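Local coordinates for acetyltransferase PA1377 (Pseudomonas aeruginosa, PDB 2VI7), which is a putative acetyltransferase of the GNAT (GCN5-related) family and probably transfers acetyl groups to amines, at residues G147-Y152 and V162-R167. Sequence-based numbering, arbitrary orientation.
Sequences GEMRDY and VYSMAR
Gly147 to Met149 pair antiparallel with Val162 to Ser164, the two strand axes 4.6 Å apart at closest. Gly147 and Ser164 form a hydrogen-bonded pair. Ser164 N donates almost straight to Gly147 O at 2.7 Å, while the return bond from Gly147 N is weak. Met149 and Val162 form the second such pair: Met149 N donates to Val162 O at 2.9 Å and Val162 N returns a bond to Met149 O at 3.2 Å. Glu148 faces Tyr163 between them, in a non-hydrogen-bonded pair. The strands belong to the C-terminal part of the GNAT fold, where strand 158-168 runs between 122-128 and 144-152. Past Met149 the backbone swings round through Arg150 and Asp151. This brings Tyr152 back over Val162. Val162 CG2 sits over one face of the Tyr152 ring, 3.8 Å from its centroid, and Val162 CG1 meets Tyr152 CD2 at 3.5 Å. The Met149 chain bends at its last torsion (chi3 -97°), and its CE touches both Val162 CG2 and Ser164 CB. On the face opposite Met149, Val162 and Ser164, the extended Glu148 chain runs alongside the Tyr163 ring, Glu148 OE2 lying 3.7 Å from Tyr163 CE2. Arg83 of the second subunit makes a cation-pi contact with Tyr152, and Met149 of that subunit packs on Ser164.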
# COMPACT_ATOMS: atom_id res chain seq x y z
N GLY A 147 -5.20 -6.56 11.78
CA GLY A 147 -5.29 -7.75 10.97
C GLY A 147 -3.98 -8.50 10.91
O GLY A 147 -2.95 -7.98 11.31
N GLU A 148 -4.05 -9.73 10.43
CA GLU A 148 -2.89 -10.60 10.28
C GLU A 148 -2.84 -11.04 8.83
O GLU A 148 -3.77 -11.68 8.33
CB GLU A 148 -3.01 -11.81 11.21
CG GLU A 148 -1.82 -12.74 11.15
CD GLU A 148 -1.80 -13.74 12.30
OE1 GLU A 148 -0.81 -14.50 12.40
OE2 GLU A 148 -2.76 -13.74 13.10
N MET A 149 -1.74 -10.70 8.15
CA MET A 149 -1.57 -11.01 6.74
C MET A 149 -0.58 -12.14 6.48
O MET A 149 0.61 -12.01 6.72
CB MET A 149 -1.16 -9.73 6.03
CG MET A 149 -1.91 -8.53 6.60
SD MET A 149 -2.05 -7.15 5.49
CE MET A 149 -0.71 -6.15 6.04
N ARG A 150 -1.11 -13.25 5.98
CA ARG A 150 -0.36 -14.47 5.71
C ARG A 150 0.55 -14.45 4.49
O ARG A 150 0.12 -14.08 3.40
CB ARG A 150 -1.33 -15.63 5.58
CG ARG A 150 -2.32 -15.74 6.73
CD ARG A 150 -1.71 -16.42 7.96
NE ARG A 150 -2.43 -16.12 9.20
N ASP A 151 1.79 -14.89 4.67
CA ASP A 151 2.76 -14.93 3.58
C ASP A 151 2.85 -13.56 2.94
O ASP A 151 2.85 -13.41 1.72
CB ASP A 151 2.34 -15.96 2.54
CG ASP A 151 2.30 -17.37 3.09
OD1 ASP A 151 2.75 -17.59 4.25
OD2 ASP A 151 1.82 -18.27 2.37
N TYR A 152 2.93 -12.55 3.79
CA TYR A 152 3.01 -11.17 3.36
C TYR A 152 4.33 -10.83 2.66
O TYR A 152 4.34 -10.13 1.64
CB TYR A 152 2.85 -10.28 4.58
CG TYR A 152 2.78 -8.81 4.26
CD1 TYR A 152 1.62 -8.25 3.72
CD2 TYR A 152 3.86 -7.97 4.52
CE1 TYR A 152 1.53 -6.88 3.46
CE2 TYR A 152 3.79 -6.60 4.26
CZ TYR A 152 2.62 -6.06 3.74
OH TYR A 152 2.55 -4.71 3.50
N VAL A 162 2.59 -10.93 8.92
CA VAL A 162 2.76 -9.66 9.60
C VAL A 162 1.44 -9.26 10.21
O VAL A 162 0.38 -9.76 9.83
CB VAL A 162 3.16 -8.49 8.64
CG1 VAL A 162 4.42 -8.84 7.87
CG2 VAL A 162 2.01 -8.15 7.70
N TYR A 163 1.52 -8.38 11.19
CA TYR A 163 0.34 -7.83 11.83
C TYR A 163 0.18 -6.45 11.19
O TYR A 163 1.15 -5.71 11.04
CB TYR A 163 0.53 -7.67 13.33
CG TYR A 163 0.40 -8.96 14.10
CD1 TYR A 163 1.33 -9.32 15.07
CD2 TYR A 163 -0.66 -9.82 13.87
CE1 TYR A 163 1.20 -10.52 15.78
CE2 TYR A 163 -0.80 -11.01 14.57
CZ TYR A 163 0.13 -11.36 15.52
OH TYR A 163 -0.00 -12.56 16.20
N SER A 164 -1.03 -6.14 10.76
CA SER A 164 -1.32 -4.85 10.18
C SER A 164 -1.83 -4.03 11.36
O SER A 164 -2.84 -4.37 11.95
CB SER A 164 -2.41 -4.98 9.12
OG SER A 164 -2.62 -3.75 8.47
N MET A 165 -1.11 -2.96 11.72
CA MET A 165 -1.52 -2.14 12.85
C MET A 165 -1.84 -0.70 12.49
O MET A 165 -1.39 -0.18 11.47
CB MET A 165 -0.44 -2.15 13.93
CG MET A 165 -0.08 -3.54 14.43
SD MET A 165 1.21 -3.46 15.66
CE MET A 165 0.24 -3.31 17.15
N ALA A 166 -2.63 -0.05 13.33
CA ALA A 166 -3.02 1.32 13.10
C ALA A 166 -3.17 2.02 14.44
O ALA A 166 -3.56 1.41 15.42
CB ALA A 166 -4.33 1.38 12.33
N ARG A 167 -2.83 3.30 14.46
CA ARG A 167 -2.96 4.13 15.65
C ARG A 167 -3.91 5.25 15.27
O ARG A 167 -3.63 6.03 14.37
CB ARG A 167 -1.60 4.68 16.04
CG ARG A 167 -1.60 5.73 17.13
CD ARG A 167 -0.17 6.15 17.36
NE ARG A 167 0.05 7.20 18.35
CZ ARG A 167 -0.12 8.51 18.14
NH1 ARG A 167 -0.53 8.96 16.96
NH2 ARG A 167 0.20 9.36 19.09